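Local coordinates for protein class I phosphodiesterase PDEB1 (Leishmania major, PDB 2R8Q) that forms the all-helical catalytic domain of a class I phosphodiesterase, which here holds zinc and magnesium ions together with 3-isobutyl-1-methylxanthine, at residues Leu133-Leu138 / Ala189-Gly194; Asp221-Phe226 / Ala314-Arg319; Ser232-Glu235 / His241-Leu244; Trp268-Thr273 / Asn300-Gly305. All coordinates share one frame; numbering follows the deposited sequence.

Contact 1: Leu133-Leu138 / Ala189-Gly194; sequences LLVTAL and ADVFEG
A type I beta turn, Asp190 to Glu193, presses Val191 and Phe192 onto Val135, which lies in the second half of helix 127-139. The two valines reach toward each other tip to tip. Val135 CG1 meets Val191 CG2 at 3.8 Å, and the other methyl of the helix residue, CG2, stands 4.2 Å from the same Val191 CG2. Val135 CG1 gets there by lying anti to its own amide nitrogen (chi1 166°), which carries it outward from the helix. It also serves the second neighbour, since Val135 CG1 comes within 4.5 Å of Phe192 CE2, approaching the ring obliquely. Short, branched valines suit a place where a loop backbone comes as near as 8.2 Å, between Val135 CA and Val191 CA.

The turn holds its own shape through two bonds. The amide of Glu193 donates to Asp190 O, 3.0 Å away, while the amide of Phe192 reaches Asp190 OD1 at 3.0 Å from above the carboxylate plane, completing an Asx turn. Aspartate suits the first position because its short acid group can fold back over the turn and take that N-H. Val191 O then receives a hydrogen bond from Tyr131 OH of helix 127-139, while Phe86 of helix 80-92 touches both valines and Tyr204 meets the Phe192 ring edge-to-face. Helix 127-139 runs directly into the zinc ligands His140 and Asp141, and Ala137 O is hydrogen-bonded to ND1 of His140, a second-shell bond that probably helps to hold that imidazole in its orientation.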
loop_
_atom_site.group_PDB
_atom_site.type_symbol
_atom_site.label_atom_id
_atom_site.label_comp_id
_atom_site.label_asym_id
_atom_site.label_seq_id
_atom_site.Cartn_x
_atom_site.Cartn_y
_atom_site.Cartn_z
ATOM N N LEU A 133 -0.812 -8.856 -19.853
ATOM C CA LEU A 133 -1.453 -9.949 -19.131
ATOM C C LEU A 133 -0.420 -10.954 -18.615
ATOM O O LEU A 133 -0.480 -11.390 -17.461
ATOM C CB LEU A 133 -2.463 -10.656 -20.039
ATOM C CG LEU A 133 -3.230 -11.836 -19.437
ATOM C CD1 LEU A 133 -4.007 -11.382 -18.200
ATOM C CD2 LEU A 133 -4.185 -12.398 -20.481
ATOM N N LEU A 134 0.544 -11.304 -19.462
ATOM C CA LEU A 134 1.574 -12.261 -19.075
ATOM C C LEU A 134 2.479 -11.715 -17.974
ATOM O O LEU A 134 2.856 -12.448 -17.055
ATOM C CB LEU A 134 2.394 -12.672 -20.303
ATOM C CG LEU A 134 1.575 -13.476 -21.319
ATOM C CD1 LEU A 134 2.361 -13.641 -22.613
ATOM C CD2 LEU A 134 1.225 -14.839 -20.732
ATOM N N VAL A 135 2.821 -10.433 -18.064
ATOM C CA VAL A 135 3.659 -9.790 -17.063
ATOM C C VAL A 135 2.898 -9.735 -15.739
ATOM O O VAL A 135 3.455 -10.008 -14.677
ATOM C CB VAL A 135 4.028 -8.350 -17.499
ATOM C CG1 VAL A 135 4.606 -7.566 -16.323
ATOM C CG2 VAL A 135 5.026 -8.405 -18.647
ATOM N N THR A 136 1.614 -9.391 -15.816
ATOM C CA THR A 136 0.773 -9.290 -14.629
ATOM C C THR A 136 0.715 -10.602 -13.854
ATOM O O THR A 136 0.677 -10.606 -12.624
ATOM C CB THR A 136 -0.656 -8.854 -15.010
ATOM O OG1 THR A 136 -0.600 -7.561 -15.625
ATOM C CG2 THR A 136 -1.545 -8.770 -13.776
ATOM N N ALA A 137 0.713 -11.722 -14.566
ATOM C CA ALA A 137 0.672 -13.013 -13.895
ATOM C C ALA A 137 1.791 -13.139 -12.854
ATOM O O ALA A 137 1.584 -13.683 -11.776
ATOM C CB ALA A 137 0.779 -14.141 -14.922
ATOM N N LEU A 138 2.973 -12.616 -13.170
ATOM C CA LEU A 138 4.109 -12.720 -12.261
ATOM C C LEU A 138 4.035 -11.854 -11.005
ATOM O O LEU A 138 4.696 -12.152 -10.011
ATOM C CB LEU A 138 5.412 -12.418 -13.018
ATOM C CG LEU A 138 5.723 -13.375 -14.174
ATOM C CD1 LEU A 138 6.952 -12.889 -14.934
ATOM C CD2 LEU A 138 5.947 -14.782 -13.629
ATOM N N ALA A 189 14.469 -3.010 -13.880
ATOM C CA ALA A 189 13.464 -4.070 -13.952
ATOM C C ALA A 189 12.150 -3.593 -14.559
ATOM O O ALA A 189 11.150 -4.309 -14.527
ATOM C CB ALA A 189 13.214 -4.639 -12.554
ATOM N N ASP A 190 12.153 -2.392 -15.127
ATOM C CA ASP A 190 10.941 -1.836 -15.714
ATOM C C ASP A 190 10.629 -2.421 -17.091
ATOM O O ASP A 190 11.121 -1.935 -18.111
ATOM C CB ASP A 190 11.064 -0.309 -15.779
ATOM C CG ASP A 190 9.859 0.350 -16.418
ATOM O OD1 ASP A 190 8.785 -0.285 -16.480
ATOM O OD2 ASP A 190 9.983 1.517 -16.851
ATOM N N VAL A 191 9.800 -3.464 -17.117
ATOM C CA VAL A 191 9.441 -4.119 -18.369
ATOM C C VAL A 191 8.500 -3.298 -19.251
ATOM O O VAL A 191 8.091 -3.751 -20.319
ATOM C CB VAL A 191 8.835 -5.523 -18.122
ATOM C CG1 VAL A 191 9.883 -6.423 -17.477
ATOM C CG2 VAL A 191 7.603 -5.423 -17.236
ATOM N N PHE A 192 8.164 -2.094 -18.796
ATOM C CA PHE A 192 7.314 -1.183 -19.563
ATOM C C PHE A 192 8.206 -0.042 -20.069
ATOM O O PHE A 192 7.717 0.967 -20.585
ATOM C CB PHE A 192 6.208 -0.593 -18.676
ATOM C CG PHE A 192 5.171 -1.591 -18.227
ATOM C CD1 PHE A 192 4.363 -1.313 -17.127
ATOM C CD2 PHE A 192 4.983 -2.790 -18.907
ATOM C CE1 PHE A 192 3.383 -2.217 -16.708
ATOM C CE2 PHE A 192 4.003 -3.701 -18.496
ATOM C CZ PHE A 192 3.205 -3.409 -17.393
ATOM N N GLU A 193 9.517 -0.222 -19.923
ATOM C CA GLU A 193 10.498 0.791 -20.318
ATOM C C GLU A 193 10.422 1.245 -21.774
ATOM O O GLU A 193 10.784 2.379 -22.086
ATOM C CB GLU A 193 11.921 0.289 -20.021
ATOM C CG GLU A 193 12.427 -0.792 -20.976
ATOM C CD GLU A 193 13.814 -1.297 -20.614
ATOM O OE1 GLU A 193 14.569 -0.540 -19.969
ATOM O OE2 GLU A 193 14.148 -2.445 -20.983
ATOM N N GLY A 194 9.956 0.369 -22.659
ATOM C CA GLY A 194 9.877 0.722 -24.067
ATOM C C GLY A 194 8.554 1.310 -24.516
ATOM O O GLY A 194 8.387 1.654 -25.685
#

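Contact 2: Asp221-Phe226 / Ala314-Arg319; sequences DALSRF and AGKFFR
Lys316 opens the contact at its outer margin, where its extended chain lays CE 4.4 Å from Leu223 CD2. A lysine suits this exposed border because its methylenes can lean on a leucine while the ammonium lies beyond them. Next comes Phe317, which carries the main touch: Leu223 CD1 meets Phe317 CD1 at 4.0 Å, coming at the ring obliquely. The two side chains slide past each other in opposite directions, each with CG anti to its backbone nitrogen (chi1 -178° for Leu223, -175° for Phe317), an arrangement that sends each side chain out from its helix; the nearest CA atoms, those of Leu223 and Phe317, are 7.4 Å apart. The buried, flat phenylalanine offers a broad apolar surface to the branched leucine, which lies on the partly exposed side.

The contact joins helix 219-232 to helix 302-324. Helix 239-254 packs against both, its Thr248 touching Phe226 and Phe317, and its Lys251 making a cation-pi contact with the Phe317 ring. Helix 330-348 adjoins 314-319 through Cys332 on Phe318 and Val333 on Arg319.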
loop_
_atom_site.group_PDB
_atom_site.type_symbol
_atom_site.label_atom_id
_atom_site.label_comp_id
_atom_site.label_asym_id
_atom_site.label_seq_id
_atom_site.Cartn_x
_atom_site.Cartn_y
_atom_site.Cartn_z
ATOM N N ASP A 221 -19.807 -11.408 -9.136
ATOM C CA ASP A 221 -19.979 -10.182 -9.903
ATOM C C ASP A 221 -19.150 -10.220 -11.184
ATOM O O ASP A 221 -19.610 -9.796 -12.248
ATOM C CB ASP A 221 -19.573 -8.971 -9.061
ATOM C CG ASP A 221 -19.904 -7.661 -9.737
ATOM O OD1 ASP A 221 -21.099 -7.421 -10.007
ATOM O OD2 ASP A 221 -18.974 -6.871 -9.995
ATOM N N ALA A 222 -17.930 -10.732 -11.075
ATOM C CA ALA A 222 -17.031 -10.833 -12.217
ATOM C C ALA A 222 -17.647 -11.701 -13.309
ATOM O O ALA A 222 -17.576 -11.370 -14.494
ATOM C CB ALA A 222 -15.694 -11.422 -11.775
ATOM N N LEU A 223 -18.250 -12.816 -12.911
ATOM C CA LEU A 223 -18.871 -13.708 -13.884
ATOM C C LEU A 223 -20.126 -13.063 -14.465
ATOM O O LEU A 223 -20.405 -13.204 -15.655
ATOM C CB LEU A 223 -19.211 -15.057 -13.240
ATOM C CG LEU A 223 -19.829 -16.123 -14.154
ATOM C CD1 LEU A 223 -18.984 -16.292 -15.408
ATOM C CD2 LEU A 223 -19.936 -17.442 -13.397
ATOM N N SER A 224 -20.872 -12.352 -13.625
ATOM C CA SER A 224 -22.089 -11.669 -14.059
ATOM C C SER A 224 -21.776 -10.660 -15.159
ATOM O O SER A 224 -22.460 -10.608 -16.182
ATOM C CB SER A 224 -22.738 -10.946 -12.874
ATOM O OG SER A 224 -23.835 -10.143 -13.291
ATOM N N ARG A 225 -20.741 -9.853 -14.943
ATOM C CA ARG A 225 -20.357 -8.849 -15.922
ATOM C C ARG A 225 -19.829 -9.498 -17.197
ATOM O O ARG A 225 -20.076 -9.000 -18.296
ATOM C CB ARG A 225 -19.330 -7.884 -15.315
ATOM C CG ARG A 225 -19.954 -6.978 -14.251
ATOM C CD ARG A 225 -18.988 -5.954 -13.672
ATOM N NE ARG A 225 -17.926 -6.569 -12.884
ATOM C CZ ARG A 225 -16.686 -6.760 -13.322
ATOM N NH1 ARG A 225 -16.350 -6.380 -14.547
ATOM N NH2 ARG A 225 -15.783 -7.333 -12.537
ATOM N N PHE A 226 -19.117 -10.614 -17.054
ATOM C CA PHE A 226 -18.596 -11.323 -18.220
ATOM C C PHE A 226 -19.760 -11.846 -19.053
ATOM O O PHE A 226 -19.741 -11.779 -20.282
ATOM C CB PHE A 226 -17.729 -12.513 -17.801
ATOM C CG PHE A 226 -17.354 -13.412 -18.949
ATOM C CD1 PHE A 226 -16.315 -13.073 -19.808
ATOM C CD2 PHE A 226 -18.082 -14.572 -19.202
ATOM C CE1 PHE A 226 -16.006 -13.878 -20.910
ATOM C CE2 PHE A 226 -17.781 -15.380 -20.299
ATOM C CZ PHE A 226 -16.742 -15.031 -21.153
ATOM N N ALA A 314 -15.090 -23.432 -9.791
ATOM C CA ALA A 314 -14.312 -23.594 -11.016
ATOM C C ALA A 314 -15.018 -24.273 -12.184
ATOM O O ALA A 314 -14.853 -23.860 -13.335
ATOM C CB ALA A 314 -13.015 -24.330 -10.702
ATOM N N GLY A 315 -15.787 -25.319 -11.896
ATOM C CA GLY A 315 -16.491 -26.034 -12.946
ATOM C C GLY A 315 -17.414 -25.157 -13.766
ATOM O O GLY A 315 -17.281 -25.076 -14.989
ATOM N N LYS A 316 -18.355 -24.497 -13.097
ATOM C CA LYS A 316 -19.293 -23.625 -13.788
ATOM C C LYS A 316 -18.564 -22.463 -14.451
ATOM O O LYS A 316 -18.914 -22.055 -15.557
ATOM C CB LYS A 316 -20.341 -23.071 -12.817
ATOM C CG LYS A 316 -21.295 -22.078 -13.473
ATOM C CD LYS A 316 -22.278 -21.475 -12.483
ATOM C CE LYS A 316 -23.162 -20.439 -13.163
ATOM N NZ LYS A 316 -24.117 -19.803 -12.213
ATOM N N PHE A 317 -17.548 -21.935 -13.776
ATOM C CA PHE A 317 -16.800 -20.809 -14.323
ATOM C C PHE A 317 -16.214 -21.132 -15.691
ATOM O O PHE A 317 -16.400 -20.374 -16.642
ATOM C CB PHE A 317 -15.674 -20.381 -13.373
ATOM C CG PHE A 317 -14.947 -19.139 -13.821
ATOM C CD1 PHE A 317 -15.610 -17.917 -13.891
ATOM C CD2 PHE A 317 -13.604 -19.193 -14.183
ATOM C CE1 PHE A 317 -14.948 -16.765 -14.315
ATOM C CE2 PHE A 317 -12.931 -18.045 -14.608
ATOM C CZ PHE A 317 -13.606 -16.831 -14.674
ATOM N N PHE A 318 -15.501 -22.247 -15.802
ATOM C CA PHE A 318 -14.916 -22.603 -17.091
ATOM C C PHE A 318 -15.974 -22.946 -18.135
ATOM O O PHE A 318 -15.861 -22.551 -19.293
ATOM C CB PHE A 318 -13.919 -23.760 -16.947
ATOM C CG PHE A 318 -12.536 -23.316 -16.550
ATOM C CD1 PHE A 318 -12.170 -23.236 -15.208
ATOM C CD2 PHE A 318 -11.619 -22.927 -17.518
ATOM C CE1 PHE A 318 -10.905 -22.770 -14.839
ATOM C CE2 PHE A 318 -10.351 -22.458 -17.163
ATOM C CZ PHE A 318 -9.994 -22.379 -15.822
ATOM N N ARG A 319 -17.006 -23.677 -17.730
ATOM C CA ARG A 319 -18.066 -24.035 -18.662
ATOM C C ARG A 319 -18.706 -22.766 -19.224
ATOM O O ARG A 319 -18.973 -22.670 -20.423
ATOM C CB ARG A 319 -19.113 -24.895 -17.949
ATOM C CG ARG A 319 -18.559 -26.240 -17.501
ATOM C CD ARG A 319 -19.348 -26.827 -16.345
ATOM N NE ARG A 319 -18.684 -28.003 -15.790
ATOM C CZ ARG A 319 -18.953 -28.517 -14.595
ATOM N NH1 ARG A 319 -19.874 -27.958 -13.822
ATOM N NH2 ARG A 319 -18.300 -29.592 -14.171
#

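Contact 3: Ser232-Glu235 / His241-Leu244; sequences SGFE and HRRL
His241 and the backbone of Glu235 make the direct hydrogen bond of this contact. His241 CG lies beside its own backbone nitrogen and anti to the carbonyl carbon (chi1 -79°), which brings the ring to the loop. The amide of Glu235 donates to His241 ND1 over 2.9 Å, with an N-H...N angle of 155°, and lies almost exactly in the imidazole plane, 1° out of it. At another edge position of the same ring, a water bridges back to the start of the loop: it is 2.9 Å from His241 NE2 and donates to Ser232 OG at 3.0 Å. Ser232 OG is further bonded to Glu228 O within its own helix. Both ring nitrogens are thus engaged, which holds the imidazole against rotation.

A close polar approach, oblique to the ring, sets Gly233 O 3.3 Å from His241 CE1. Gly233, with positive phi, is where the chain leaves helix 219-232, a conformation easily reached without a side chain.

Van der Waals packing comes from Phe234, which slides past His241 in the opposite direction, its CE1 3.8 Å from His241 CB and its CZ 4.3 Å from Arg242 CG. Leu124 and Leu325 also touch the phenyl ring, while the arginine head makes salt bridges with Glu129 and Asp239.

The loop and helix 239-254 are tied chiefly through His241, with Phe234 adding packing on Arg242. Because ND1 accepts the amide hydrogen, it carries no proton of its own, and the ring is probably neutral. Glu235 OE2, 5.1 Å from ND1, would tend to favour a charged ring, but protonating ND1 would cost the bond.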
loop_
_atom_site.group_PDB
_atom_site.type_symbol
_atom_site.label_atom_id
_atom_site.label_comp_id
_atom_site.label_asym_id
_atom_site.label_seq_id
_atom_site.Cartn_x
_atom_site.Cartn_y
_atom_site.Cartn_z
ATOM N N SER A 232 -24.617 -9.061 -24.622
ATOM C CA SER A 232 -24.725 -7.893 -25.486
ATOM C C SER A 232 -23.883 -8.016 -26.754
ATOM O O SER A 232 -24.163 -7.357 -27.755
ATOM C CB SER A 232 -24.331 -6.629 -24.715
ATOM O OG SER A 232 -23.039 -6.746 -24.149
ATOM N N GLY A 233 -22.856 -8.858 -26.706
ATOM C CA GLY A 233 -22.004 -9.049 -27.867
ATOM C C GLY A 233 -20.625 -8.425 -27.743
ATOM O O GLY A 233 -20.492 -7.207 -27.622
ATOM N N PHE A 234 -19.595 -9.267 -27.778
ATOM C CA PHE A 234 -18.214 -8.802 -27.679
ATOM C C PHE A 234 -17.802 -7.988 -28.904
ATOM O O PHE A 234 -18.029 -8.399 -30.047
ATOM C CB PHE A 234 -17.262 -9.996 -27.533
ATOM C CG PHE A 234 -15.805 -9.625 -27.598
ATOM C CD1 PHE A 234 -15.166 -9.041 -26.508
ATOM C CD2 PHE A 234 -15.077 -9.835 -28.766
ATOM C CE1 PHE A 234 -13.821 -8.668 -26.583
ATOM C CE2 PHE A 234 -13.734 -9.468 -28.852
ATOM C CZ PHE A 234 -13.105 -8.882 -27.756
ATOM N N GLU A 235 -17.199 -6.829 -28.662
ATOM C CA GLU A 235 -16.723 -5.972 -29.741
ATOM C C GLU A 235 -15.244 -5.718 -29.498
ATOM O O GLU A 235 -14.874 -5.038 -28.542
ATOM C CB GLU A 235 -17.496 -4.655 -29.757
ATOM C CG GLU A 235 -18.959 -4.828 -30.125
ATOM C CD GLU A 235 -19.706 -3.516 -30.174
ATOM O OE1 GLU A 235 -19.330 -2.648 -30.989
ATOM O OE2 GLU A 235 -20.670 -3.354 -29.396
ATOM N N HIS A 241 -14.360 -3.934 -23.257
ATOM C CA HIS A 241 -14.658 -5.334 -23.512
ATOM C C HIS A 241 -13.374 -6.143 -23.402
ATOM O O HIS A 241 -13.340 -7.200 -22.761
ATOM C CB HIS A 241 -15.255 -5.515 -24.908
ATOM C CG HIS A 241 -16.706 -5.163 -24.993
ATOM N ND1 HIS A 241 -17.490 -5.502 -26.075
ATOM C CD2 HIS A 241 -17.521 -4.519 -24.123
ATOM C CE1 HIS A 241 -18.726 -5.084 -25.868
ATOM N NE2 HIS A 241 -18.772 -4.485 -24.690
ATOM N N ARG A 242 -12.313 -5.645 -24.027
ATOM C CA ARG A 242 -11.040 -6.344 -23.985
ATOM C C ARG A 242 -10.481 -6.360 -22.565
ATOM O O ARG A 242 -9.818 -7.320 -22.164
ATOM C CB ARG A 242 -10.045 -5.707 -24.964
ATOM C CG ARG A 242 -10.544 -5.690 -26.406
ATOM C CD ARG A 242 -9.397 -5.505 -27.389
ATOM N NE ARG A 242 -8.538 -4.395 -26.994
ATOM C CZ ARG A 242 -8.848 -3.111 -27.140
ATOM N NH1 ARG A 242 -10.002 -2.752 -27.692
ATOM N NH2 ARG A 242 -8.011 -2.179 -26.707
ATOM N N ARG A 243 -10.756 -5.310 -21.793
ATOM C CA ARG A 243 -10.269 -5.270 -20.417
ATOM C C ARG A 243 -10.948 -6.366 -19.605
ATOM O O ARG A 243 -10.296 -7.063 -18.824
ATOM C CB ARG A 243 -10.545 -3.909 -19.767
ATOM C CG ARG A 243 -9.963 -3.782 -18.353
ATOM C CD ARG A 243 -8.464 -4.075 -18.353
ATOM N NE ARG A 243 -7.784 -3.384 -19.447
ATOM C CZ ARG A 243 -7.385 -2.118 -19.405
ATOM N NH1 ARG A 243 -7.580 -1.388 -18.313
ATOM N NH2 ARG A 243 -6.812 -1.572 -20.469
ATOM N N LEU A 244 -12.258 -6.523 -19.786
ATOM C CA LEU A 244 -12.995 -7.552 -19.067
ATOM C C LEU A 244 -12.494 -8.935 -19.497
ATOM O O LEU A 244 -12.464 -9.870 -18.697
ATOM C CB LEU A 244 -14.498 -7.412 -19.327
ATOM C CG LEU A 244 -15.419 -8.417 -18.628
ATOM C CD1 LEU A 244 -15.092 -8.507 -17.144
ATOM C CD2 LEU A 244 -16.863 -7.984 -18.832
HETATM O O HOH W 1 -21.636 -4.115 -24.565
#

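Contact 4: Trp268-Thr273 / Asn300-Gly305; sequences WAMAVT and NELARG
Leu302 swings its CG anti to the backbone nitrogen (chi1 -168°), sending the isobutyl group out from the first turn of helix 302-324 toward helix 262-285. There Thr273 has a different first torsion: OG1 lies beside its amide and anti to the carbonyl carbon (chi1 -62°), which aims the hydroxyl back along its own helix and brings it beside the leucine.

The two methyls of Leu302 divide the work. CD1 stands 3.9 Å from Ala269 CB and 3.4 Å from Thr273 OG1. CD2 touches Met270 CG at 4.0 Å, where the two chains meet at about a right angle. A leucine fits because its fork spans three residues of the opposing helix. The small methyl of Ala269 lets the fork come close, and the flexible Met270 flanks it on the exposed side.

A hydroxyl next to a methyl looks wasteful, but Thr273 OG1 is occupied: it donates to Ala269 O at 2.7 Å, tilted 31° from the carbonyl plane. Thr273 N also donates to that oxygen, at 2.9 Å and from the opposite face, so the carbonyl is gripped twice. Trp343 of helix 330-348 also touches Leu302, which directly follows the N-cap residue Glu301.

The contact packs one helix start onto the side of another at the border of the 3-isobutyl-1-methylxanthine pocket. The side chain of Ala269 lies about 5 Å from the ligand, Val272 touches it, and the same two helices supply the pocket residues Phe276, Gln306 and Phe309, an arrangement belonging to the all-helical phosphodiesterase catalytic domain.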
loop_
_atom_site.group_PDB
_atom_site.type_symbol
_atom_site.label_atom_id
_atom_site.label_comp_id
_atom_site.label_asym_id
_atom_site.label_seq_id
_atom_site.Cartn_x
_atom_site.Cartn_y
_atom_site.Cartn_z
ATOM N N TRP A 268 -1.358 -29.993 -7.196
ATOM C CA TRP A 268 -1.674 -28.614 -6.845
ATOM C C TRP A 268 -2.640 -28.626 -5.667
ATOM O O TRP A 268 -2.514 -27.823 -4.745
ATOM C CB TRP A 268 -2.327 -27.874 -8.016
ATOM C CG TRP A 268 -1.393 -27.439 -9.105
ATOM C CD1 TRP A 268 -1.449 -27.803 -10.420
ATOM C CD2 TRP A 268 -0.298 -26.519 -8.990
ATOM N NE1 TRP A 268 -0.463 -27.165 -11.132
ATOM C CE2 TRP A 268 0.259 -26.372 -10.280
ATOM C CE3 TRP A 268 0.265 -25.803 -7.926
ATOM C CZ2 TRP A 268 1.356 -25.536 -10.535
ATOM C CZ3 TRP A 268 1.360 -24.969 -8.179
ATOM C CH2 TRP A 268 1.892 -24.845 -9.477
ATOM N N ALA A 269 -3.611 -29.537 -5.706
ATOM C CA ALA A 269 -4.600 -29.632 -4.633
ATOM C C ALA A 269 -3.951 -29.918 -3.283
ATOM O O ALA A 269 -4.412 -29.429 -2.246
ATOM C CB ALA A 269 -5.636 -30.708 -4.964
ATOM N N MET A 270 -2.887 -30.714 -3.288
ATOM C CA MET A 270 -2.186 -31.035 -2.047
ATOM C C MET A 270 -1.538 -29.770 -1.492
ATOM O O MET A 270 -1.544 -29.541 -0.284
ATOM C CB MET A 270 -1.114 -32.102 -2.295
ATOM C CG MET A 270 -1.670 -33.454 -2.694
ATOM S SD MET A 270 -0.344 -34.632 -3.048
ATOM C CE MET A 270 -1.285 -36.062 -3.565
ATOM N N ALA A 271 -0.982 -28.947 -2.382
ATOM C CA ALA A 271 -0.336 -27.709 -1.967
ATOM C C ALA A 271 -1.358 -26.719 -1.405
ATOM O O ALA A 271 -1.120 -26.102 -0.367
ATOM C CB ALA A 271 0.412 -27.087 -3.143
ATOM N N VAL A 272 -2.486 -26.560 -2.095
ATOM C CA VAL A 272 -3.535 -25.655 -1.626
ATOM C C VAL A 272 -4.016 -26.118 -0.255
ATOM O O VAL A 272 -4.138 -25.321 0.677
ATOM C CB VAL A 272 -4.758 -25.637 -2.578
ATOM C CG1 VAL A 272 -5.881 -24.807 -1.962
ATOM C CG2 VAL A 272 -4.367 -25.062 -3.922
ATOM N N THR A 273 -4.276 -27.415 -0.139
ATOM C CA THR A 273 -4.757 -27.984 1.112
ATOM C C THR A 273 -3.823 -27.710 2.282
ATOM O O THR A 273 -4.270 -27.298 3.353
ATOM C CB THR A 273 -4.973 -29.503 0.974
ATOM O OG1 THR A 273 -5.983 -29.744 -0.012
ATOM C CG2 THR A 273 -5.414 -30.109 2.306
ATOM N N ASN A 300 -10.109 -34.215 6.204
ATOM C CA ASN A 300 -11.028 -34.310 5.076
ATOM C C ASN A 300 -10.378 -35.006 3.884
ATOM O O ASN A 300 -9.156 -34.992 3.732
ATOM C CB ASN A 300 -11.499 -32.916 4.657
ATOM C CG ASN A 300 -12.242 -32.195 5.763
ATOM O OD1 ASN A 300 -13.257 -32.680 6.262
ATOM N ND2 ASN A 300 -11.740 -31.028 6.150
ATOM N N GLU A 301 -11.208 -35.612 3.042
ATOM C CA GLU A 301 -10.734 -36.314 1.856
ATOM C C GLU A 301 -10.405 -35.297 0.765
ATOM O O GLU A 301 -11.203 -34.403 0.485
ATOM C CB GLU A 301 -11.818 -37.271 1.352
ATOM C CG GLU A 301 -11.346 -38.247 0.290
ATOM C CD GLU A 301 -10.380 -39.276 0.840
ATOM O OE1 GLU A 301 -10.787 -40.054 1.730
ATOM O OE2 GLU A 301 -9.216 -39.307 0.387
ATOM N N LEU A 302 -9.233 -35.435 0.150
ATOM C CA LEU A 302 -8.821 -34.513 -0.906
ATOM C C LEU A 302 -9.873 -34.472 -2.014
ATOM O O LEU A 302 -10.204 -33.403 -2.530
ATOM C CB LEU A 302 -7.468 -34.941 -1.485
ATOM C CG LEU A 302 -6.739 -33.958 -2.409
ATOM C CD1 LEU A 302 -6.361 -32.702 -1.641
ATOM C CD2 LEU A 302 -5.489 -34.619 -2.967
ATOM N N ALA A 303 -10.400 -35.643 -2.365
ATOM C CA ALA A 303 -11.409 -35.761 -3.415
ATOM C C ALA A 303 -12.674 -34.950 -3.130
ATOM O O ALA A 303 -13.229 -34.317 -4.027
ATOM C CB ALA A 303 -11.770 -37.231 -3.624
ATOM N N ARG A 304 -13.131 -34.976 -1.883
ATOM C CA ARG A 304 -14.330 -34.241 -1.499
ATOM C C ARG A 304 -14.177 -32.737 -1.715
ATOM O O ARG A 304 -15.069 -32.086 -2.262
ATOM C CB ARG A 304 -14.667 -34.523 -0.034
ATOM C CG ARG A 304 -15.748 -33.627 0.538
ATOM C CD ARG A 304 -16.194 -34.125 1.898
ATOM N NE ARG A 304 -16.708 -35.486 1.807
ATOM C CZ ARG A 304 -17.326 -36.124 2.794
ATOM N NH1 ARG A 304 -17.515 -35.525 3.961
ATOM N NH2 ARG A 304 -17.764 -37.360 2.609
ATOM N N GLY A 305 -13.042 -32.191 -1.287
ATOM C CA GLY A 305 -12.800 -30.767 -1.440
ATOM C C GLY A 305 -12.699 -30.327 -2.889
ATOM O O GLY A 305 -13.167 -29.245 -3.253
#

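Overall arrangement
Contact 1 comes first along the chain and closes before the others begin. Contact 2 then spans a long stretch, 221-226 to 314-319, within which contacts 3 and 4 follow in turn. Contacts 2 and 3, with centres 15 Å apart, touch directly: Leu244 CD2 lies 3.4 Å from Arg225 O, so successive helices 219-232 and 239-254 are packed together where the contacts meet. Contacts 2 and 4 share helix 302-324, their centres 22 Å apart. Contacts 1 and 4 lie on opposite sides of the chain's centre, 32 Å between centres, one on the helix that leads into the zinc ligands His140 and Asp141, the other beside the 3-isobutyl-1-methylxanthine pocket. All four join parts of one strand-free helical domain.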